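Amidohydrolase 3 domain-containing protein (Pyrococcus furiosus, PDB 3ICJ) probably hydrolyses carbon-nitrogen bonds other than peptide bonds, as a zinc-dependent member of the amidohydrolase family whose substrate is not known. Local coordinates at residues A[301-306]-A[312-317]; A[368-373]-A[475-480]; A[400-405]-A[416-421]; A[441-446]-A[461-466]. All coordinates share one frame; numbering follows the deposited sequence. Where two conformers were deposited one is given.

Contact 1 (A[301-306]-A[312-317]); sequences GSLGAR and EPYTDN
Asp316 OD2 is gripped by two arginines: Arg306 NH2, which donates to it at 2.8 Å, and Arg408 of helix 405-413, which forms a second salt bridge. Arg306 also donates from NE to Asp316 OD1, 2.8 Å away and nearly straight at 167°, so it holds the carboxylate side-on with one nitrogen for each oxygen. Both oxygens lie close to the guanidinium plane, yet the nitrogens reach them from above the carboxylate plane, and the two flat groups stand 68° apart. The Arg306 chain is extended from CG to NE and runs over one face of the Tyr314 ring. Its CB sits 3.9 Å from the ring centroid, a CH-pi contact almost on the ring normal. Leu303 CD2 approaches the same ring obliquely, 3.9 Å from Tyr314 CE2, while the phenol is hydrogen-bonded to the backbone oxygen of Ala308. Farther along the chain, Arg306 CD rests on Asn317 CB at 3.7 Å, and a water accepts a bond from Asn317 ND2 and a weak one from Arg306 NH1. Two parts of the long loop between strand 290-294 and helix 328-338 are thereby joined mainly through one arginine, its aliphatic part on an aromatic face and its charge on a carboxylate. The shared carboxylate probably compensates the positive charges of Arg306 and Arg408, whose NH2 groups lie near each other.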
loop_
_atom_site.group_PDB
_atom_site.type_symbol
_atom_site.label_atom_id
_atom_site.label_comp_id
_atom_site.label_asym_id
_atom_site.label_seq_id
_atom_site.Cartn_x
_atom_site.Cartn_y
_atom_site.Cartn_z
ATOM N N GLY A 301 14.855 -1.595 7.084
ATOM C CA GLY A 301 14.606 -0.577 6.069
ATOM C C GLY A 301 14.468 -1.192 4.679
ATOM O O GLY A 301 13.758 -2.193 4.503
ATOM N N SER A 302 15.149 -0.604 3.693
ATOM C CA SER A 302 14.931 -0.958 2.281
ATOM C C SER A 302 16.251 -1.360 1.615
ATOM O O SER A 302 17.317 -0.934 2.047
ATOM C CB SER A 302 14.355 0.256 1.538
ATOM O OG SER A 302 15.356 1.271 1.458
ATOM N N LEU A 303 16.177 -2.166 0.557
ATOM C CA LEU A 303 17.370 -2.521 -0.225
ATOM C C LEU A 303 17.991 -1.336 -0.968
ATOM O O LEU A 303 19.212 -1.278 -1.115
ATOM C CB LEU A 303 17.077 -3.660 -1.199
ATOM C CG LEU A 303 16.881 -5.020 -0.535
ATOM C CD1 LEU A 303 16.145 -5.987 -1.486
ATOM C CD2 LEU A 303 18.179 -5.605 -0.051
ATOM N N GLY A 304 17.155 -0.386 -1.400
ATOM C CA GLY A 304 17.631 0.793 -2.131
ATOM C C GLY A 304 18.547 1.664 -1.305
ATOM O O GLY A 304 19.564 2.154 -1.792
ATOM N N ALA A 305 18.185 1.831 -0.038
ATOM C CA ALA A 305 18.943 2.643 0.892
ATOM C C ALA A 305 20.010 1.819 1.635
ATOM O O ALA A 305 20.795 2.368 2.413
ATOM C CB ALA A 305 17.987 3.361 1.873
ATOM N N ARG A 306 20.065 0.510 1.362
ATOM C CA ARG A 306 20.982 -0.429 2.057
ATOM C C ARG A 306 20.687 -0.522 3.565
ATOM O O ARG A 306 21.595 -0.749 4.379
ATOM C CB ARG A 306 22.481 -0.134 1.810
ATOM C CG ARG A 306 22.877 -0.053 0.338
ATOM C CD ARG A 306 24.372 -0.207 0.130
ATOM N NE ARG A 306 24.683 -0.061 -1.291
ATOM C CZ ARG A 306 24.831 1.104 -1.916
ATOM N NH1 ARG A 306 24.768 2.242 -1.232
ATOM N NH2 ARG A 306 25.068 1.129 -3.223
ATOM N N GLU A 312 24.504 -11.331 5.504
ATOM C CA GLU A 312 25.889 -11.050 5.094
ATOM C C GLU A 312 25.966 -9.640 4.501
ATOM O O GLU A 312 24.949 -9.116 4.045
ATOM C CB GLU A 312 26.373 -12.098 4.086
ATOM C CG GLU A 312 26.881 -13.385 4.730
ATOM C CD GLU A 312 28.305 -13.255 5.249
ATOM O OE1 GLU A 312 28.479 -13.136 6.475
ATOM O OE2 GLU A 312 29.252 -13.266 4.431
ATOM N N PRO A 313 27.173 -9.007 4.495
ATOM C CA PRO A 313 27.168 -7.606 3.999
ATOM C C PRO A 313 26.725 -7.367 2.540
ATOM O O PRO A 313 26.768 -8.293 1.718
ATOM C CB PRO A 313 28.630 -7.156 4.205
ATOM C CG PRO A 313 29.139 -8.037 5.325
ATOM C CD PRO A 313 28.499 -9.368 5.062
ATOM N N TYR A 314 26.275 -6.144 2.244
ATOM C CA TYR A 314 25.886 -5.755 0.870
ATOM C C TYR A 314 27.029 -5.986 -0.114
ATOM O O TYR A 314 28.198 -5.745 0.200
ATOM C CB TYR A 314 25.409 -4.287 0.797
ATOM C CG TYR A 314 23.981 -4.114 1.272
ATOM C CD1 TYR A 314 23.684 -4.035 2.635
ATOM C CD2 TYR A 314 22.927 -4.056 0.358
ATOM C CE1 TYR A 314 22.386 -3.900 3.092
ATOM C CE2 TYR A 314 21.620 -3.925 0.790
ATOM C CZ TYR A 314 21.352 -3.858 2.156
ATOM O OH TYR A 314 20.061 -3.713 2.574
ATOM N N THR A 315 26.687 -6.485 -1.295
ATOM C CA THR A 315 27.689 -6.704 -2.340
ATOM C C THR A 315 28.325 -5.378 -2.769
ATOM O O THR A 315 29.524 -5.321 -3.001
ATOM C CB THR A 315 27.087 -7.484 -3.536
ATOM O OG1 THR A 315 26.529 -8.702 -3.051
ATOM C CG2 THR A 315 28.150 -7.817 -4.605
ATOM N N ASP A 316 27.528 -4.314 -2.838
ATOM C CA ASP A 316 28.043 -2.991 -3.219
ATOM C C ASP A 316 28.293 -2.021 -2.054
ATOM O O ASP A 316 28.425 -0.815 -2.275
ATOM C CB ASP A 316 27.141 -2.341 -4.286
ATOM C CG ASP A 316 25.730 -2.030 -3.774
ATOM O OD1 ASP A 316 25.360 -2.434 -2.640
ATOM O OD2 ASP A 316 24.983 -1.352 -4.516
ATOM N N ASN A 317 28.304 -2.553 -0.828
ATOM C CA ASN A 317 28.893 -1.882 0.354
ATOM C C ASN A 317 29.200 -2.934 1.430
ATOM O O ASN A 317 28.365 -3.168 2.324
ATOM C CB ASN A 317 27.974 -0.777 0.910
ATOM C CG ASN A 317 28.646 0.095 1.981
ATOM O OD1 ASN A 317 29.709 -0.222 2.520
ATOM N ND2 ASN A 317 28.003 1.200 2.300
HETATM O O HOH W 1 25.718 2.557 1.927
#

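Contact 2 (A[368-373]-A[475-480]); sequences SGRIEH and AQVTLA. With ZN (zinc ion), chain C.
Strand 370-371 passes the C-terminal end of helix 463-477, with the CA atoms of Arg370 and Val477 7.2 Å apart, and the chain turns a corner at Glu372. The helix ends in a Schellman motif, in which Ala480 N hydrogen-bonds to Ala475 O and Leu479, with positive phi, is the C-prime residue. Val477 CG1 lies over the centre of one face of the Arg370 guanidinium, 3.8 Å from Arg370 CZ. From the same group NH1 makes a weak bond to Thr478 OG1 at 3.3 Å, bent to 129°; that hydroxyl has its stronger partner in the backbone oxygen of Ser474. A bend at chi3 (-80°) swings the guanidinium back to Glu372 in its own segment. There NE meets Glu372 OE2 at 2.8 Å and NH2 meets Glu372 OE1 at 2.9 Å, both on the syn side of the carboxylate. Glu372 OE1 also hydrogen-bonds to ND1 of the zinc ligand His101, so Glu372 is a second-shell residue of the metal site, and Arg370, gripping both its oxygens, probably holds that carboxylate in place. Next in sequence, His373 NE2 binds the other zinc ion at 2.4 Å, together with His348 and the carboxylated Lys296. Strand 370-371 lies between the parallel strands 346-349 and 391-394, and the turn after helix 463-477 packs against strand 92-102, with Thr478 touching Phe98 and Ser100.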
loop_
_atom_site.group_PDB
_atom_site.type_symbol
_atom_site.label_atom_id
_atom_site.label_comp_id
_atom_site.label_asym_id
_atom_site.label_seq_id
_atom_site.Cartn_x
_atom_site.Cartn_y
_atom_site.Cartn_z
ATOM N N SER A 368 0.160 -16.303 14.240
ATOM C CA SER A 368 0.299 -16.355 12.784
ATOM C C SER A 368 0.072 -14.963 12.187
ATOM O O SER A 368 -1.062 -14.560 11.943
ATOM C CB SER A 368 -0.629 -17.416 12.185
ATOM O OG SER A 368 -0.051 -17.964 11.008
ATOM N N GLY A 369 1.160 -14.220 11.993
ATOM C CA GLY A 369 1.053 -12.840 11.552
ATOM C C GLY A 369 1.204 -12.751 10.053
ATOM O O GLY A 369 1.140 -13.762 9.348
ATOM N N ARG A 370 1.375 -11.530 9.561
ATOM C CA ARG A 370 1.690 -11.336 8.182
ATOM C C ARG A 370 3.008 -10.592 8.031
ATOM O O ARG A 370 3.404 -9.807 8.903
ATOM C CB ARG A 370 0.537 -10.651 7.384
ATOM C CG ARG A 370 -0.014 -9.406 7.995
ATOM C CD ARG A 370 -1.182 -8.830 7.179
ATOM N NE ARG A 370 -0.701 -8.059 6.021
ATOM C CZ ARG A 370 -1.488 -7.391 5.180
ATOM N NH1 ARG A 370 -2.810 -7.413 5.330
ATOM N NH2 ARG A 370 -0.951 -6.714 4.172
ATOM N N ILE A 371 3.667 -10.841 6.900
ATOM C CA ILE A 371 4.905 -10.159 6.546
ATOM C C ILE A 371 4.661 -9.326 5.284
ATOM O O ILE A 371 4.129 -9.817 4.287
ATOM C CB ILE A 371 6.113 -11.170 6.365
ATOM C CG1 ILE A 371 6.515 -11.773 7.708
ATOM C CG2 ILE A 371 7.328 -10.491 5.707
ATOM C CD1 ILE A 371 7.538 -12.930 7.573
ATOM N N GLU A 372 5.015 -8.048 5.364
ATOM C CA GLU A 372 4.957 -7.146 4.234
ATOM C C GLU A 372 6.305 -7.206 3.518
ATOM O O GLU A 372 7.361 -7.140 4.166
ATOM C CB GLU A 372 4.721 -5.703 4.713
ATOM C CG GLU A 372 3.634 -5.593 5.777
ATOM C CD GLU A 372 2.357 -6.278 5.331
ATOM O OE1 GLU A 372 1.767 -5.832 4.330
ATOM O OE2 GLU A 372 1.960 -7.283 5.963
ATOM N N HIS A 373 6.231 -7.309 2.191
ATOM C CA HIS A 373 7.364 -7.379 1.235
ATOM C C HIS A 373 7.971 -8.768 1.081
ATOM O O HIS A 373 7.912 -9.337 -0.018
ATOM C CB HIS A 373 8.427 -6.287 1.463
ATOM C CG HIS A 373 7.839 -4.923 1.671
ATOM N ND1 HIS A 373 7.081 -4.288 0.714
ATOM C CD2 HIS A 373 7.840 -4.106 2.750
ATOM C CE1 HIS A 373 6.661 -3.125 1.180
ATOM N NE2 HIS A 373 7.108 -2.992 2.416
ATOM N N ALA A 475 -7.351 -10.560 -0.033
ATOM C CA ALA A 475 -8.396 -10.676 0.974
ATOM C C ALA A 475 -8.011 -11.630 2.091
ATOM O O ALA A 475 -8.164 -11.305 3.270
ATOM C CB ALA A 475 -9.713 -11.111 0.333
ATOM N N GLN A 476 -7.484 -12.799 1.722
ATOM C CA GLN A 476 -7.057 -13.801 2.717
ATOM C C GLN A 476 -5.912 -13.316 3.567
ATOM O O GLN A 476 -5.872 -13.580 4.754
ATOM C CB GLN A 476 -6.707 -15.131 2.060
ATOM C CG GLN A 476 -7.945 -15.816 1.542
ATOM C CD GLN A 476 -7.893 -17.293 1.724
ATOM O OE1 GLN A 476 -7.312 -18.018 0.905
ATOM N NE2 GLN A 476 -8.508 -17.768 2.804
ATOM N N VAL A 477 -5.013 -12.561 2.949
ATOM C CA VAL A 477 -3.849 -12.011 3.617
ATOM C C VAL A 477 -4.272 -10.935 4.623
ATOM O O VAL A 477 -3.630 -10.766 5.661
ATOM C CB VAL A 477 -2.815 -11.564 2.545
ATOM C CG1 VAL A 477 -1.872 -10.503 3.036
ATOM C CG2 VAL A 477 -2.058 -12.812 2.081
ATOM N N THR A 478 -5.402 -10.272 4.334
ATOM C CA THR A 478 -5.984 -9.235 5.190
ATOM C C THR A 478 -7.138 -9.774 6.093
ATOM O O THR A 478 -7.923 -8.997 6.647
ATOM C CB THR A 478 -6.430 -8.025 4.299
ATOM O OG1 THR A 478 -5.404 -7.763 3.307
ATOM C CG2 THR A 478 -6.616 -6.742 5.118
ATOM N N LEU A 479 -7.239 -11.103 6.221
ATOM C CA LEU A 479 -8.237 -11.767 7.082
ATOM C C LEU A 479 -9.684 -11.329 6.816
ATOM O O LEU A 479 -10.479 -11.168 7.749
ATOM C CB LEU A 479 -7.879 -11.591 8.561
ATOM C CG LEU A 479 -6.456 -12.002 9.003
ATOM C CD1 LEU A 479 -6.290 -11.688 10.500
ATOM C CD2 LEU A 479 -6.173 -13.519 8.744
ATOM N N ALA A 480 -9.997 -11.161 5.530
ATOM C CA ALA A 480 -11.283 -10.658 5.038
ATOM C C ALA A 480 -11.943 -11.768 4.243
ATOM O O ALA A 480 -11.802 -11.839 3.015
ATOM C CB ALA A 480 -11.041 -9.455 4.144
HETATM ZN ZN ZN C . 7.264 -1.431 4.227
#

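Contact 3 (A[400-405]-A[416-421]); sequences VSDWWI and WAYRLK
Asp402, the first residue past helix 398-401, reaches across to Tyr418 and accepts a hydrogen bond from its phenol, Tyr418 OH to Asp402 OD2, at 2.6 Å. The oxygen is approached on its anti side, 18° out of the carboxylate plane, and it lies at the edge of the ring; carboxylate and ring are turned 52° apart. Asp402 then opens a type I turn that ends at Ile405, where helix 405-413 begins. Ile405 uses two branches. Its CD1 comes obliquely to the ring, 3.8 Å from Tyr418 CE2, whereas CG2, anti to the backbone N, meets Ala417 CB at 4.1 Å. Leu303 packs on Ile405 as well, and Ile399 and Val454 touch Tyr418. The side chain of Tyr418 lies about 6 Å from that of the zinc ligand His373. The arrangement joins the chain on the two sides of helix 405-413, within the connection between strands 391-394 and 429-431, consistent with the loops that flank the metal centre in an amidohydrolase barrel.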
loop_
_atom_site.group_PDB
_atom_site.type_symbol
_atom_site.label_atom_id
_atom_site.label_comp_id
_atom_site.label_asym_id
_atom_site.label_seq_id
_atom_site.Cartn_x
_atom_site.Cartn_y
_atom_site.Cartn_z
ATOM N N VAL A 400 10.061 -4.684 -11.604
ATOM C CA VAL A 400 10.335 -3.660 -12.611
ATOM C C VAL A 400 11.200 -2.496 -12.076
ATOM O O VAL A 400 12.177 -2.104 -12.711
ATOM C CB VAL A 400 8.996 -3.090 -13.202
ATOM C CG1 VAL A 400 9.264 -2.026 -14.276
ATOM C CG2 VAL A 400 8.163 -4.214 -13.795
ATOM N N SER A 401 10.852 -1.967 -10.905
ATOM C CA SER A 401 11.470 -0.743 -10.366
ATOM C C SER A 401 12.875 -0.938 -9.824
ATOM O O SER A 401 13.733 -0.070 -9.962
ATOM C CB SER A 401 10.615 -0.165 -9.245
ATOM O OG SER A 401 9.358 0.250 -9.719
ATOM N N ASP A 402 13.098 -2.083 -9.178
ATOM C CA ASP A 402 14.352 -2.334 -8.476
ATOM C C ASP A 402 15.360 -3.061 -9.357
ATOM O O ASP A 402 15.748 -4.194 -9.055
ATOM C CB ASP A 402 14.088 -3.135 -7.195
ATOM C CG ASP A 402 13.119 -2.438 -6.239
ATOM O OD1 ASP A 402 12.710 -1.276 -6.480
ATOM O OD2 ASP A 402 12.801 -3.056 -5.203
ATOM N N TRP A 403 15.794 -2.398 -10.432
ATOM C CA TRP A 403 16.737 -2.966 -11.402
ATOM C C TRP A 403 18.114 -3.226 -10.759
ATOM O O TRP A 403 18.915 -4.004 -11.272
ATOM C CB TRP A 403 16.882 -2.024 -12.619
ATOM C CG TRP A 403 17.366 -0.628 -12.235
ATOM C CD1 TRP A 403 16.583 0.466 -11.996
ATOM C CD2 TRP A 403 18.732 -0.195 -12.024
ATOM N NE1 TRP A 403 17.362 1.544 -11.647
ATOM C CE2 TRP A 403 18.682 1.171 -11.655
ATOM C CE3 TRP A 403 19.983 -0.827 -12.110
ATOM C CZ2 TRP A 403 19.838 1.921 -11.376
ATOM C CZ3 TRP A 403 21.130 -0.084 -11.820
ATOM C CH2 TRP A 403 21.048 1.277 -11.466
ATOM N N TRP A 404 18.374 -2.556 -9.635
ATOM C CA TRP A 404 19.662 -2.601 -8.947
ATOM C C TRP A 404 19.812 -3.742 -7.929
ATOM O O TRP A 404 20.779 -3.754 -7.154
ATOM C CB TRP A 404 19.919 -1.237 -8.277
ATOM C CG TRP A 404 18.680 -0.635 -7.687
ATOM C CD1 TRP A 404 18.017 0.482 -8.121
ATOM C CD2 TRP A 404 17.932 -1.137 -6.569
ATOM N NE1 TRP A 404 16.911 0.705 -7.337
ATOM C CE2 TRP A 404 16.836 -0.273 -6.377
ATOM C CE3 TRP A 404 18.088 -2.230 -5.706
ATOM C CZ2 TRP A 404 15.889 -0.475 -5.357
ATOM C CZ3 TRP A 404 17.158 -2.434 -4.705
ATOM C CH2 TRP A 404 16.069 -1.557 -4.537
ATOM N N ILE A 405 18.865 -4.687 -7.919
ATOM C CA ILE A 405 18.885 -5.823 -6.966
ATOM C C ILE A 405 20.188 -6.625 -7.002
ATOM O O ILE A 405 20.805 -6.848 -5.948
ATOM C CB ILE A 405 17.674 -6.782 -7.147
ATOM C CG1 ILE A 405 16.397 -6.148 -6.591
ATOM C CG2 ILE A 405 17.925 -8.164 -6.439
ATOM C CD1 ILE A 405 16.063 -6.540 -5.163
ATOM N N TRP A 416 17.009 -15.113 -4.270
ATOM C CA TRP A 416 16.056 -15.016 -3.164
ATOM C C TRP A 416 14.952 -13.991 -3.415
ATOM O O TRP A 416 13.962 -13.949 -2.685
ATOM C CB TRP A 416 16.792 -14.636 -1.867
ATOM C CG TRP A 416 17.891 -15.610 -1.428
ATOM C CD1 TRP A 416 18.058 -16.913 -1.822
ATOM C CD2 TRP A 416 18.938 -15.345 -0.472
ATOM N NE1 TRP A 416 19.156 -17.463 -1.192
ATOM C CE2 TRP A 416 19.706 -16.527 -0.351
ATOM C CE3 TRP A 416 19.293 -14.221 0.301
ATOM C CZ2 TRP A 416 20.822 -16.623 0.505
ATOM C CZ3 TRP A 416 20.407 -14.317 1.159
ATOM C CH2 TRP A 416 21.158 -15.512 1.243
ATOM N N ALA A 417 15.118 -13.164 -4.442
ATOM C CA ALA A 417 14.294 -11.966 -4.584
ATOM C C ALA A 417 12.950 -12.179 -5.267
ATOM O O ALA A 417 12.892 -12.778 -6.342
ATOM C CB ALA A 417 15.070 -10.862 -5.303
ATOM N N TYR A 418 11.891 -11.639 -4.645
ATOM C CA TYR A 418 10.540 -11.546 -5.242
ATOM C C TYR A 418 10.051 -12.871 -5.809
ATOM O O TYR A 418 9.664 -12.993 -6.992
ATOM C CB TYR A 418 10.452 -10.397 -6.274
ATOM C CG TYR A 418 10.942 -9.068 -5.732
ATOM C CD1 TYR A 418 10.438 -8.548 -4.526
ATOM C CD2 TYR A 418 11.914 -8.331 -6.409
ATOM C CE1 TYR A 418 10.903 -7.322 -4.016
ATOM C CE2 TYR A 418 12.376 -7.097 -5.911
ATOM C CZ TYR A 418 11.866 -6.604 -4.712
ATOM O OH TYR A 418 12.317 -5.386 -4.214
ATOM N N ARG A 419 10.071 -13.862 -4.924
ATOM C CA ARG A 419 9.783 -15.246 -5.277
ATOM C C ARG A 419 8.273 -15.504 -5.262
ATOM O O ARG A 419 7.778 -16.313 -4.478
ATOM C CB ARG A 419 10.509 -16.168 -4.288
ATOM C CG ARG A 419 12.015 -16.028 -4.356
ATOM C CD ARG A 419 12.723 -17.016 -3.416
ATOM N NE ARG A 419 12.661 -18.403 -3.881
ATOM C CZ ARG A 419 13.315 -19.400 -3.291
ATOM N NH1 ARG A 419 14.061 -19.162 -2.210
ATOM N NH2 ARG A 419 13.226 -20.638 -3.764
ATOM N N LEU A 420 7.556 -14.805 -6.145
ATOM C CA LEU A 420 6.101 -14.761 -6.141
ATOM C C LEU A 420 5.482 -16.137 -6.295
ATOM O O LEU A 420 4.569 -16.493 -5.550
ATOM C CB LEU A 420 5.580 -13.821 -7.247
ATOM C CG LEU A 420 6.157 -12.398 -7.272
ATOM C CD1 LEU A 420 5.468 -11.547 -8.334
ATOM C CD2 LEU A 420 6.046 -11.727 -5.923
ATOM N N LYS A 421 5.987 -16.908 -7.257
ATOM C CA LYS A 421 5.436 -18.233 -7.532
ATOM C C LYS A 421 5.672 -19.182 -6.343
ATOM O O LYS A 421 4.751 -19.874 -5.903
ATOM C CB LYS A 421 6.015 -18.790 -8.842
ATOM C CG LYS A 421 5.714 -20.263 -9.122
ATOM C CD LYS A 421 4.238 -20.475 -9.391
ATOM C CE LYS A 421 3.962 -21.868 -9.935
ATOM N NZ LYS A 421 2.598 -22.301 -9.543
#

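Contact 4 (A[441-446]-A[461-466]); sequences DPWVSI and VSREEA
Arg463, in the first turn of helix 463-477, reaches across to helix 442-451 in a helix-helix contact of the amidohydrolase domain. From CB the chain leaves with CG anti to the backbone N (chi1 -162°) and stays extended as far as NE, and it is the guanidinium that does the touching. NE donates to the backbone oxygen of Pro501. NH1 comes obliquely to the indole of Trp443, 3.4 Å from Trp443 CZ3, with ring and guanidinium planes only 23° apart. NH2 lies 3.7 Å from Ile446 CG2 and also donates to a water. Deeper between the helices, Ile446 CG2 approaches Ala466 CB at 4.2 Å, where the CA atoms of Ile446 and Ala466, the nearest pair across the two segments, are 5.9 Å apart. Phe97 of strand 92-102 meets the Trp443 ring edge-to-face. Both helices are capped at their starts: Asp441 accepts a weak bond from Trp443 N, and Ser462 and Glu465 form a capping box, with Glu465 OE1 accepting from Ser462 N through its anti lone pair. The water on the arginine, in the guanidinium plane and 2.9 Å from Arg463 NH2, donates in turn to Trp443 O at 3.0 Å.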
loop_
_atom_site.group_PDB
_atom_site.type_symbol
_atom_site.label_atom_id
_atom_site.label_comp_id
_atom_site.label_asym_id
_atom_site.label_seq_id
_atom_site.Cartn_x
_atom_site.Cartn_y
_atom_site.Cartn_z
ATOM N N ASP A 441 -2.097 1.368 -10.299
ATOM C CA ASP A 441 -2.822 0.628 -11.357
ATOM C C ASP A 441 -2.505 -0.858 -11.302
ATOM O O ASP A 441 -1.373 -1.262 -11.593
ATOM C CB ASP A 441 -2.482 1.164 -12.759
ATOM C CG ASP A 441 -3.300 0.498 -13.879
ATOM O OD1 ASP A 441 -4.289 -0.227 -13.634
ATOM O OD2 ASP A 441 -2.960 0.715 -15.043
ATOM N N PRO A 442 -3.519 -1.671 -10.964
ATOM C CA PRO A 442 -3.302 -3.084 -10.731
ATOM C C PRO A 442 -2.815 -3.821 -11.980
ATOM O O PRO A 442 -1.991 -4.731 -11.858
ATOM C CB PRO A 442 -4.683 -3.589 -10.292
ATOM C CG PRO A 442 -5.426 -2.379 -9.887
ATOM C CD PRO A 442 -4.928 -1.295 -10.758
ATOM N N TRP A 443 -3.291 -3.403 -13.153
ATOM C CA TRP A 443 -2.904 -4.005 -14.435
ATOM C C TRP A 443 -1.418 -3.890 -14.718
ATOM O O TRP A 443 -0.852 -4.781 -15.337
ATOM C CB TRP A 443 -3.736 -3.459 -15.622
ATOM C CG TRP A 443 -5.224 -3.718 -15.460
ATOM C CD1 TRP A 443 -6.200 -2.787 -15.198
ATOM C CD2 TRP A 443 -5.889 -4.997 -15.492
ATOM N NE1 TRP A 443 -7.424 -3.408 -15.072
ATOM C CE2 TRP A 443 -7.263 -4.761 -15.248
ATOM C CE3 TRP A 443 -5.455 -6.317 -15.698
ATOM C CZ2 TRP A 443 -8.215 -5.800 -15.228
ATOM C CZ3 TRP A 443 -6.405 -7.353 -15.676
ATOM C CH2 TRP A 443 -7.764 -7.083 -15.440
ATOM N N VAL A 444 -0.794 -2.822 -14.212
ATOM C CA VAL A 444 0.634 -2.592 -14.385
ATOM C C VAL A 444 1.429 -3.554 -13.476
ATOM O O VAL A 444 2.466 -4.064 -13.880
ATOM C CB VAL A 444 0.981 -1.065 -14.155
ATOM C CG1 VAL A 444 2.480 -0.801 -14.106
ATOM C CG2 VAL A 444 0.330 -0.192 -15.243
ATOM N N SER A 445 0.925 -3.826 -12.268
ATOM C CA SER A 445 1.533 -4.818 -11.379
ATOM C C SER A 445 1.256 -6.279 -11.796
ATOM O O SER A 445 2.084 -7.150 -11.560
ATOM C CB SER A 445 1.104 -4.612 -9.916
ATOM O OG SER A 445 1.769 -3.495 -9.350
ATOM N N ILE A 446 0.088 -6.537 -12.384
ATOM C CA ILE A 446 -0.254 -7.859 -12.929
ATOM C C ILE A 446 0.716 -8.240 -14.069
ATOM O O ILE A 446 1.221 -9.376 -14.114
ATOM C CB ILE A 446 -1.739 -7.902 -13.400
ATOM C CG1 ILE A 446 -2.663 -8.048 -12.190
ATOM C CG2 ILE A 446 -2.022 -9.092 -14.367
ATOM C CD1 ILE A 446 -4.035 -7.667 -12.512
ATOM N N VAL A 461 4.213 -15.851 -12.255
ATOM C CA VAL A 461 2.930 -16.532 -12.060
ATOM C C VAL A 461 2.127 -16.398 -13.356
ATOM O O VAL A 461 2.416 -15.519 -14.169
ATOM C CB VAL A 461 2.131 -15.974 -10.825
ATOM C CG1 VAL A 461 2.864 -16.262 -9.509
ATOM C CG2 VAL A 461 1.842 -14.486 -10.968
ATOM N N SER A 462 1.130 -17.261 -13.550
ATOM C CA SER A 462 0.256 -17.192 -14.724
ATOM C C SER A 462 -0.704 -16.011 -14.562
ATOM O O SER A 462 -0.831 -15.452 -13.463
ATOM C CB SER A 462 -0.520 -18.515 -14.905
ATOM O OG SER A 462 -1.530 -18.629 -13.882
ATOM N N ARG A 463 -1.353 -15.597 -15.654
ATOM C CA ARG A 463 -2.334 -14.497 -15.572
ATOM C C ARG A 463 -3.485 -14.791 -14.591
ATOM O O ARG A 463 -3.875 -13.909 -13.814
ATOM C CB ARG A 463 -2.854 -14.101 -16.954
ATOM C CG ARG A 463 -3.507 -12.717 -16.962
ATOM C CD ARG A 463 -3.496 -12.139 -18.360
ATOM N NE ARG A 463 -4.511 -11.102 -18.500
ATOM C CZ ARG A 463 -4.308 -9.806 -18.277
ATOM N NH1 ARG A 463 -5.307 -8.943 -18.426
ATOM N NH2 ARG A 463 -3.106 -9.374 -17.921
ATOM N N GLU A 464 -3.980 -16.033 -14.610
ATOM C CA GLU A 464 -5.016 -16.516 -13.675
ATOM C C GLU A 464 -4.577 -16.373 -12.223
ATOM O O GLU A 464 -5.333 -15.906 -11.373
ATOM C CB GLU A 464 -5.319 -18.001 -13.912
ATOM C CG GLU A 464 -5.918 -18.362 -15.258
ATOM C CD GLU A 464 -6.031 -19.863 -15.433
ATOM O OE1 GLU A 464 -5.637 -20.596 -14.502
ATOM O OE2 GLU A 464 -6.521 -20.314 -16.489
ATOM N N GLU A 465 -3.341 -16.803 -11.945
ATOM C CA GLU A 465 -2.810 -16.776 -10.590
ATOM C C GLU A 465 -2.666 -15.337 -10.126
ATOM O O GLU A 465 -3.034 -15.027 -9.004
ATOM C CB GLU A 465 -1.458 -17.502 -10.486
ATOM C CG GLU A 465 -1.535 -19.036 -10.588
ATOM C CD GLU A 465 -0.152 -19.696 -10.729
ATOM O OE1 GLU A 465 0.677 -19.227 -11.542
ATOM O OE2 GLU A 465 0.107 -20.697 -10.032
ATOM N N ALA A 466 -2.134 -14.464 -10.992
ATOM C CA ALA A 466 -1.942 -13.043 -10.648
ATOM C C ALA A 466 -3.266 -12.356 -10.305
ATOM O O ALA A 466 -3.334 -11.580 -9.351
ATOM C CB ALA A 466 -1.221 -12.297 -11.770
HETATM O O HOH W 2 -2.345 -6.638 -17.238
#

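In the fold
Contacts 2 and 3 are buried, whereas contacts 1 and 4 are only partly so, and contact 1 lies farthest from the centre of the chain. Helix 463-477 serves two of them, giving its first turn to contact 4 and its last to contact 2, whose centres are 19 Å apart. An arginine carries three of the contacts: bridging loop segments in contact 1, backing the metal site in contact 2 and lying against apolar side chains in contact 4. Contact 3 instead combines a phenol-carboxylate hydrogen bond with apolar packing. It touches contact 1 through Leu303, Trp404 and Ile405, and contact 4 through the salt bridge between Lys421 and Glu465, so it links the outer loop to the helices.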